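Local coordinates for protein aminotransferase, class I (Staphylococcus aureus, PDB 2O1B) that probably catalyses pyridoxal-phosphate-dependent transfer of amino groups between amino acids and 2-oxo acids, acting as an aspartate transaminase of the class I aminotransferase family, at residues S234-E239 with F264-K269; R318-L323 with I337-E342; P345-D348 with Q354-V357. All coordinates share one frame; numbering follows the deposited sequence. Where two conformers were deposited one is given.

Contact 1: residues S234-E239 with F264-K269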
loop_
_atom_site.group_PDB
_atom_site.type_symbol
_atom_site.label_atom_id
_atom_site.label_comp_id
_atom_site.label_asym_id
_atom_site.label_seq_id
_atom_site.Cartn_x
_atom_site.Cartn_y
_atom_site.Cartn_z
ATOM N N SER A 234 -3.588 13.815 -22.610
ATOM C CA SER A 234 -2.960 12.591 -22.144
ATOM C C SER A 234 -1.681 12.359 -22.958
ATOM O O SER A 234 -1.664 12.619 -24.158
ATOM C CB SER A 234 -3.920 11.418 -22.345
ATOM O OG SER A 234 -3.321 10.180 -21.978
ATOM N N ILE A 235 -0.625 11.860 -22.321
ATOM C CA ILE A 235 0.566 11.442 -23.070
ATOM C C ILE A 235 0.243 10.241 -23.976
ATOM O O ILE A 235 0.885 10.037 -25.008
ATOM C CB ILE A 235 1.762 11.116 -22.138
ATOM C CG1 ILE A 235 3.068 11.027 -22.943
ATOM C CG2 ILE A 235 1.493 9.831 -21.298
ATOM C CD1 ILE A 235 4.340 10.984 -22.087
ATOM N N LEU A 236 -0.766 9.455 -23.587
ATOM C CA LEU A 236 -1.161 8.279 -24.361
ATOM C C LEU A 236 -2.017 8.600 -25.587
ATOM O O LEU A 236 -2.234 7.725 -26.424
ATOM C CB LEU A 236 -1.857 7.238 -23.481
ATOM C CG LEU A 236 -1.126 6.727 -22.237
ATOM C CD1 LEU A 236 -1.931 5.602 -21.635
ATOM C CD2 LEU A 236 0.258 6.259 -22.566
ATOM N N ALA A 237 -2.490 9.841 -25.706
ATOM C CA ALA A 237 -3.227 10.264 -26.908
ATOM C C ALA A 237 -2.284 10.734 -28.017
ATOM O O ALA A 237 -2.699 10.925 -29.165
ATOM C CB ALA A 237 -4.253 11.343 -26.573
ATOM N N SER A 238 -1.018 10.935 -27.673
ATOM C CA SER A 238 -0.000 11.222 -28.682
ATOM C C SER A 238 0.382 9.917 -29.372
ATOM O O SER A 238 0.509 8.894 -28.715
ATOM C CB SER A 238 1.231 11.865 -28.041
ATOM O OG SER A 238 1.002 13.230 -27.728
ATOM N N GLU A 239 0.546 9.945 -30.691
ATOM C CA GLU A 239 0.925 8.749 -31.438
ATOM C C GLU A 239 2.171 8.110 -30.824
ATOM O O GLU A 239 3.129 8.811 -30.504
ATOM C CB GLU A 239 1.159 9.084 -32.916
ATOM C CG GLU A 239 1.029 7.872 -33.834
ATOM C CD GLU A 239 1.523 8.125 -35.250
ATOM O OE1 GLU A 239 1.387 9.265 -35.752
ATOM O OE2 GLU A 239 2.038 7.168 -35.871
ATOM N N PHE A 264 -5.019 4.784 -10.656
ATOM C CA PHE A 264 -4.611 3.734 -11.584
ATOM C C PHE A 264 -3.487 4.174 -12.503
ATOM O O PHE A 264 -3.304 5.371 -12.745
ATOM C CB PHE A 264 -5.803 3.201 -12.393
ATOM C CG PHE A 264 -6.542 4.250 -13.168
ATOM C CD1 PHE A 264 -7.680 4.848 -12.640
ATOM C CD2 PHE A 264 -6.126 4.613 -14.443
ATOM C CE1 PHE A 264 -8.377 5.819 -13.365
ATOM C CE2 PHE A 264 -6.819 5.569 -15.173
ATOM C CZ PHE A 264 -7.953 6.171 -14.630
ATOM N N ALA A 265 -2.728 3.185 -12.979
ATOM C CA ALA A 265 -1.712 3.359 -13.999
ATOM C C ALA A 265 -2.272 2.794 -15.287
ATOM O O ALA A 265 -3.000 1.792 -15.274
ATOM C CB ALA A 265 -0.433 2.630 -13.620
ATOM N N VAL A 266 -1.911 3.427 -16.399
ATOM C CA VAL A 266 -2.443 3.059 -17.713
ATOM C C VAL A 266 -1.359 3.220 -18.776
ATOM O O VAL A 266 -0.576 4.165 -18.735
ATOM C CB VAL A 266 -3.734 3.879 -18.040
ATOM C CG1 VAL A 266 -3.805 4.270 -19.482
ATOM C CG2 VAL A 266 -4.981 3.109 -17.639
ATOM N N GLY A 267 -1.263 2.262 -19.703
ATOM C CA GLY A 267 -0.309 2.384 -20.816
ATOM C C GLY A 267 0.639 1.236 -21.133
ATOM O O GLY A 267 0.217 0.071 -21.193
ATOM N N ASN A 268 1.913 1.576 -21.367
ATOM C CA ASN A 268 2.951 0.608 -21.777
ATOM C C ASN A 268 2.805 -0.747 -21.110
ATOM O O ASN A 268 2.907 -0.833 -19.886
ATOM C CB ASN A 268 4.355 1.139 -21.474
ATOM C CG ASN A 268 5.451 0.294 -22.123
ATOM O OD1 ASN A 268 5.717 0.413 -23.322
ATOM N ND2 ASN A 268 6.083 -0.569 -21.335
ATOM N N LYS A 269 2.587 -1.801 -21.905
ATOM C CA LYS A 269 2.313 -3.141 -21.341
ATOM C C LYS A 269 3.422 -3.647 -20.406
ATOM O O LYS A 269 3.136 -4.150 -19.312
ATOM C CB LYS A 269 1.999 -4.173 -22.436
ATOM C CG LYS A 269 1.944 -5.636 -21.943
ATOM C CD LYS A 269 1.206 -6.537 -22.919
ATOM C CE LYS A 269 1.820 -7.930 -23.064
ATOM N NZ LYS A 269 2.725 -8.354 -21.958
#

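Contact 2: residues R318-L323 with I337-E342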
loop_
_atom_site.group_PDB
_atom_site.type_symbol
_atom_site.label_atom_id
_atom_site.label_comp_id
_atom_site.label_asym_id
_atom_site.label_seq_id
_atom_site.Cartn_x
_atom_site.Cartn_y
_atom_site.Cartn_z
ATOM N N ARG A 318 -9.580 35.369 -9.743
ATOM C CA ARG A 318 -9.774 36.344 -8.686
ATOM C C ARG A 318 -8.494 36.576 -7.899
ATOM O O ARG A 318 -8.155 37.717 -7.576
ATOM C CB ARG A 318 -10.896 35.890 -7.750
ATOM C CG ARG A 318 -12.272 36.008 -8.364
ATOM C CD ARG A 318 -13.288 35.122 -7.651
ATOM N NE ARG A 318 -13.497 35.503 -6.254
ATOM C CZ ARG A 318 -14.139 36.598 -5.854
ATOM N NH1 ARG A 318 -14.637 37.456 -6.742
ATOM N NH2 ARG A 318 -14.280 36.845 -4.558
ATOM N N PHE A 319 -7.780 35.496 -7.605
ATOM C CA PHE A 319 -6.587 35.585 -6.783
ATOM C C PHE A 319 -5.433 36.221 -7.539
ATOM O O PHE A 319 -4.725 37.073 -6.996
ATOM C CB PHE A 319 -6.194 34.207 -6.273
ATOM C CG PHE A 319 -5.198 34.236 -5.159
ATOM C CD1 PHE A 319 -5.607 34.491 -3.856
ATOM C CD2 PHE A 319 -3.852 33.997 -5.405
ATOM C CE1 PHE A 319 -4.685 34.516 -2.818
ATOM C CE2 PHE A 319 -2.928 34.019 -4.372
ATOM C CZ PHE A 319 -3.341 34.275 -3.080
ATOM N N GLU A 320 -5.250 35.810 -8.789
ATOM C CA GLU A 320 -4.200 36.367 -9.632
ATOM C C GLU A 320 -4.482 37.822 -10.038
ATOM O O GLU A 320 -3.550 38.579 -10.321
ATOM C CB GLU A 320 -3.981 35.497 -10.865
ATOM C CG GLU A 320 -3.378 34.120 -10.573
ATOM C CD GLU A 320 -2.939 33.392 -11.833
ATOM O OE1 GLU A 320 -2.400 32.272 -11.718
ATOM O OE2 GLU A 320 -3.135 33.940 -12.941
ATOM N N ALA A 321 -5.762 38.200 -10.068
ATOM C CA ALA A 321 -6.163 39.590 -10.327
ATOM C C ALA A 321 -5.714 40.491 -9.182
ATOM O O ALA A 321 -5.115 41.535 -9.417
ATOM C CB ALA A 321 -7.673 39.693 -10.525
HETATM N N MSE A 322 -6.005 40.067 -7.953
HETATM C CA MSE A 322 -5.518 40.722 -6.739
HETATM C C MSE A 322 -3.998 40.888 -6.759
HETATM O O MSE A 322 -3.483 41.957 -6.450
HETATM C CB MSE A 322 -5.919 39.925 -5.491
HETATM C CG MSE A 322 -7.411 39.905 -5.188
HETATM SE SE MSE A 322 -8.158 41.680 -4.905
HETATM C CE MSE A 322 -7.108 42.246 -3.352
ATOM N N LEU A 323 -3.287 39.822 -7.122
ATOM C CA LEU A 323 -1.827 39.852 -7.124
ATOM C C LEU A 323 -1.283 40.800 -8.190
ATOM O O LEU A 323 -0.417 41.628 -7.907
ATOM C CB LEU A 323 -1.248 38.444 -7.290
ATOM C CG LEU A 323 -1.483 37.429 -6.160
ATOM C CD1 LEU A 323 -0.916 36.062 -6.529
ATOM C CD2 LEU A 323 -0.909 37.904 -4.818
ATOM N N ILE A 337 -4.249 23.322 -8.855
ATOM C CA ILE A 337 -5.004 24.037 -7.835
ATOM C C ILE A 337 -4.161 25.101 -7.089
ATOM O O ILE A 337 -4.577 25.588 -6.043
ATOM C CB ILE A 337 -5.660 23.041 -6.828
ATOM C CG1 ILE A 337 -4.593 22.238 -6.073
ATOM C CG2 ILE A 337 -6.666 22.098 -7.556
ATOM C CD1 ILE A 337 -5.136 21.443 -4.915
ATOM N N TYR A 338 -2.996 25.458 -7.638
ATOM C CA TYR A 338 -2.062 26.369 -6.957
ATOM C C TYR A 338 -1.696 27.621 -7.760
ATOM O O TYR A 338 -1.886 27.670 -8.984
ATOM C CB TYR A 338 -0.763 25.644 -6.580
ATOM C CG TYR A 338 -0.921 24.227 -6.079
ATOM C CD1 TYR A 338 -1.167 23.963 -4.730
ATOM C CD2 TYR A 338 -0.798 23.145 -6.951
ATOM C CE1 TYR A 338 -1.303 22.654 -4.261
ATOM C CE2 TYR A 338 -0.932 21.836 -6.492
ATOM C CZ TYR A 338 -1.179 21.599 -5.146
ATOM O OH TYR A 338 -1.310 20.301 -4.689
ATOM N N VAL A 339 -1.163 28.630 -7.067
ATOM C CA VAL A 339 -0.389 29.687 -7.735
ATOM C C VAL A 339 1.070 29.663 -7.235
ATOM O O VAL A 339 1.323 29.483 -6.048
ATOM C CB VAL A 339 -1.061 31.088 -7.622
ATOM C CG1 VAL A 339 -0.266 32.163 -8.386
ATOM C CG2 VAL A 339 -2.489 31.041 -8.166
ATOM N N TRP A 340 2.005 29.793 -8.172
ATOM C CA TRP A 340 3.456 29.730 -7.934
ATOM C C TRP A 340 3.902 31.184 -7.847
ATOM O O TRP A 340 3.910 31.896 -8.854
ATOM C CB TRP A 340 4.094 28.983 -9.121
ATOM C CG TRP A 340 5.566 28.620 -9.120
ATOM C CD1 TRP A 340 6.458 28.879 -10.122
ATOM C CD2 TRP A 340 6.287 27.864 -8.134
ATOM N NE1 TRP A 340 7.692 28.354 -9.821
ATOM C CE2 TRP A 340 7.615 27.718 -8.609
ATOM C CE3 TRP A 340 5.940 27.285 -6.905
ATOM C CZ2 TRP A 340 8.602 27.053 -7.878
ATOM C CZ3 TRP A 340 6.929 26.615 -6.173
ATOM C CH2 TRP A 340 8.241 26.507 -6.660
ATOM N N LEU A 341 4.229 31.622 -6.621
ATOM C CA LEU A 341 4.500 33.029 -6.291
ATOM C C LEU A 341 5.986 33.246 -6.044
ATOM O O LEU A 341 6.608 32.475 -5.322
ATOM C CB LEU A 341 3.751 33.398 -4.997
ATOM C CG LEU A 341 3.254 34.791 -4.572
ATOM C CD1 LEU A 341 3.633 35.032 -3.119
ATOM C CD2 LEU A 341 3.717 35.963 -5.433
ATOM N N GLU A 342 6.550 34.305 -6.622
ATOM C CA GLU A 342 7.925 34.710 -6.306
ATOM C C GLU A 342 8.052 35.159 -4.856
ATOM O O GLU A 342 7.155 35.820 -4.318
ATOM C CB GLU A 342 8.381 35.859 -7.217
ATOM C CG GLU A 342 8.499 35.489 -8.691
ATOM C CD GLU A 342 9.413 36.430 -9.479
ATOM O OE1 GLU A 342 10.375 36.979 -8.902
ATOM O OE2 GLU A 342 9.158 36.620 -10.683
#

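Contact 3: residues P345-D348 with Q354-V357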
loop_
_atom_site.group_PDB
_atom_site.type_symbol
_atom_site.label_atom_id
_atom_site.label_comp_id
_atom_site.label_asym_id
_atom_site.label_seq_id
_atom_site.Cartn_x
_atom_site.Cartn_y
_atom_site.Cartn_z
ATOM N N PRO A 345 12.781 40.050 -2.782
ATOM C CA PRO A 345 14.226 40.069 -2.547
ATOM C C PRO A 345 14.563 40.003 -1.052
ATOM O O PRO A 345 13.851 40.583 -0.220
ATOM C CB PRO A 345 14.692 41.402 -3.156
ATOM C CG PRO A 345 13.473 42.134 -3.573
ATOM C CD PRO A 345 12.319 41.193 -3.594
ATOM N N GLY A 346 15.630 39.281 -0.724
ATOM C CA GLY A 346 16.086 39.150 0.655
ATOM C C GLY A 346 15.400 38.042 1.441
ATOM O O GLY A 346 15.722 37.831 2.602
ATOM N N TYR A 347 14.437 37.369 0.814
ATOM C CA TYR A 347 13.787 36.169 1.366
ATOM C C TYR A 347 13.936 34.984 0.420
ATOM O O TYR A 347 13.583 35.087 -0.746
ATOM C CB TYR A 347 12.283 36.398 1.556
ATOM C CG TYR A 347 11.935 37.443 2.569
ATOM C CD1 TYR A 347 12.035 38.803 2.257
ATOM C CD2 TYR A 347 11.498 37.081 3.845
ATOM C CE1 TYR A 347 11.705 39.765 3.174
ATOM C CE2 TYR A 347 11.163 38.047 4.778
ATOM C CZ TYR A 347 11.280 39.392 4.435
ATOM O OH TYR A 347 10.967 40.370 5.347
ATOM N N ASP A 348 14.435 33.857 0.914
ATOM C CA ASP A 348 14.287 32.615 0.170
ATOM C C ASP A 348 12.906 32.016 0.487
ATOM O O ASP A 348 12.115 32.638 1.215
ATOM C CB ASP A 348 15.461 31.639 0.395
ATOM C CG ASP A 348 15.565 31.118 1.824
ATOM O OD1 ASP A 348 14.543 30.963 2.528
ATOM O OD2 ASP A 348 16.703 30.827 2.242
ATOM N N GLN A 354 8.322 31.223 6.639
ATOM C CA GLN A 354 8.310 31.578 8.052
ATOM C C GLN A 354 7.756 32.989 8.291
ATOM O O GLN A 354 6.946 33.185 9.200
ATOM C CB GLN A 354 9.694 31.380 8.680
ATOM C CG GLN A 354 9.661 31.077 10.181
ATOM C CD GLN A 354 8.980 29.742 10.544
ATOM O OE1 GLN A 354 8.788 28.854 9.696
ATOM N NE2 GLN A 354 8.620 29.601 11.814
ATOM N N PHE A 355 8.167 33.952 7.463
ATOM C CA PHE A 355 7.591 35.304 7.481
ATOM C C PHE A 355 6.059 35.302 7.400
ATOM O O PHE A 355 5.390 35.901 8.244
ATOM C CB PHE A 355 8.176 36.144 6.338
ATOM C CG PHE A 355 7.636 37.554 6.263
ATOM C CD1 PHE A 355 8.156 38.561 7.071
ATOM C CD2 PHE A 355 6.626 37.880 5.364
ATOM C CE1 PHE A 355 7.673 39.870 6.994
ATOM C CE2 PHE A 355 6.135 39.183 5.281
ATOM C CZ PHE A 355 6.663 40.179 6.102
ATOM N N LEU A 356 5.514 34.622 6.393
ATOM C CA LEU A 356 4.065 34.592 6.175
ATOM C C LEU A 356 3.273 33.953 7.331
ATOM O O LEU A 356 2.205 34.448 7.708
ATOM C CB LEU A 356 3.729 33.918 4.837
ATOM C CG LEU A 356 4.083 34.653 3.534
ATOM C CD1 LEU A 356 3.855 33.761 2.320
ATOM C CD2 LEU A 356 3.270 35.919 3.399
ATOM N N VAL A 357 3.793 32.866 7.899
ATOM C CA VAL A 357 3.119 32.214 9.037
ATOM C C VAL A 357 3.207 33.063 10.310
ATOM O O VAL A 357 2.201 33.242 11.012
ATOM C CB VAL A 357 3.578 30.726 9.263
ATOM C CG1 VAL A 357 5.077 30.622 9.495
ATOM C CG2 VAL A 357 2.835 30.109 10.432
#

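Contact 1: residues S234-E239 with F264-K269
L236 carries the whole apolar contact, reaching out of its loop to rest one methyl on the end of the strand at V266 and G267. Its chi1 of -55° puts CG opposite its own carbonyl carbon, and the chain then runs straight to CD1, the branch that does the touching. CD1 lies 3.7 Å from G267 CA and 3.5 Å from V266 O, so the methyl packs on strand backbone as much as on a side chain. CD2 turns toward G267 as well, its distance to G267 CA being 4.3 Å. The approach of L236 CD1 to V266 CG1 is modelled too close to be trusted; V266 has two deposited conformers, and the details of its methyl packing remain doubtful. G267 has backbone angles (phi 130°) that residues with a side chain seldom adopt, and the bare CA leaves room for the leucine. V104 also touches L236, while I94 and L106 pack on V266, so the pair belongs to a wider buried apolar cluster.

The polar interactions shape the loop itself. S234 OG accepts from L236 N at 3.1 Å with an angle of 142°, an ST turn that sets the backbone just where the leucine leaves it. The same hydroxyl is hydrogen-bonded to E247 OE1, and I235 N is bonded to E247 OE2, so one carboxylate holds both residues. E247 in turn pairs through its backbone with V266, which ties the turn to the sheet by a second route.

Strand 263-267 runs antiparallel to both its neighbours, 112-115 and 245-250. That is the arrangement of the seven-stranded mixed sheet in the large domain of fold-type I PLP enzymes, here roofed at one strand end by a loop.

Contact 2: residues R318-L323 with I337-E342
V339 points its two methyls into helix 302-325 and meets F319, E320 and L323 there, three residues along one side of the helix. The short axes of helix 318-323 and strand 338-342 run nearly along each other, at 21°, and come within 10.3 Å.

Among the apolar contacts, V339 CG2 lies 4.3 Å from F319 CD2, meeting the ring at a slant. CG1 turns the other way and comes to L323 CD1 at 4.4 Å. A chi1 of -177° explains this split: CG1 is opposite the backbone N and CG2 opposite the carbonyl carbon, so CG2 goes to the phenylalanine and CG1 to the leucine, while E320 OE1 touches both. L341 leans its end toward the helix but stays more loosely placed. F330 packs on E320, L323 and V339, while A393 and L396 of helix 388-397 also pack on F319.

The polar element is E320. Its extended chain passes obliquely over V339, with CG 4.0 Å from V339 CG2, and OE1 3.8 Å from the same methyl and 4.0 Å from V339 CG1. OE1 accepts a hydrogen bond from A333 N, in the turn between strands 330-331 and 338-342, so the helix holds the hairpin's backbone as well as its apolar surface.

A carboxylate buried against valine methyls probably carries a desolvation cost, which the bond from A333 N would offset at least in part. This setting may raise the pKa of E320; the apolar contacts of V339 with F319 and L323 accompany the bond.

Contact 3: residues P345-D348 with Q354-V357
Y347 and F355 form a T-shaped (edge-to-face) aromatic pair beside the start of helix 349-360, the tyrosine standing just ahead of the helix and the phenylalanine on its second turn. D348 lies between them in sequence as the N-cap, its OD1 bonded to Q351 N, and so fixes where the helix begins relative to the tyrosine.

The tight part is the ring pair alone. The centroids are 5.2 Å apart and the planes inclined at 65°, with the edge of Y347 turned to the face of F355. Y347 CE2 and OH share the approach. CE2 is 3.8 Å from F355 CD1 and 3.9 Å from F355 CB, and the edge runs from there along the CG-CD1-CE1 side of the ring, displaced to that rim and not centred, with CZ above it. On the helix side, F355 holds CG opposite its backbone N (chi1 179°), which swings the ring out from the helix to meet the tyrosine. L399 and L402, close to the C terminus, pack against F355 too and join the pair to the last part of the chain.

Away from the rings the contact is loose. P345 and G346 lie exposed on the approach to the helix, and Q354, next to F355, is exposed. A crystal neighbour touches 345-348, so the conformation there may owe something to packing. Y347 itself is only partly covered, though its backbone is pinned by a hydrogen bond between Y347 O and T343 OG1. On the inner side of the same helix L356 is buried against V364 and L399, so F355 sits where surface gives way to core. The phenol oxygen follows the ring edge: Y347 OH lies above the same face, past the rim, 3.7 Å from F355 CE1.

Read from the N terminus, the three contacts come strictly in series; none nests in or crosses another. Contact 1 closes a loop of 24 residues, through helix 241-244 and strand 245-250, and belongs to the large sheet. The chain then runs through three helices before contact 2 closes 13 residues, joining helix 302-325 to the four-stranded antiparallel sheet on the opposite side of the chain's centre; the centres of contacts 1 and 2 lie about 31 Å apart. Contact 3 follows almost at once, since strand 338-342 leads into its loop; it closes five residues, all helical, about 17 Å from contact 2 between centres, and ties helix 349-360 to its own entrance.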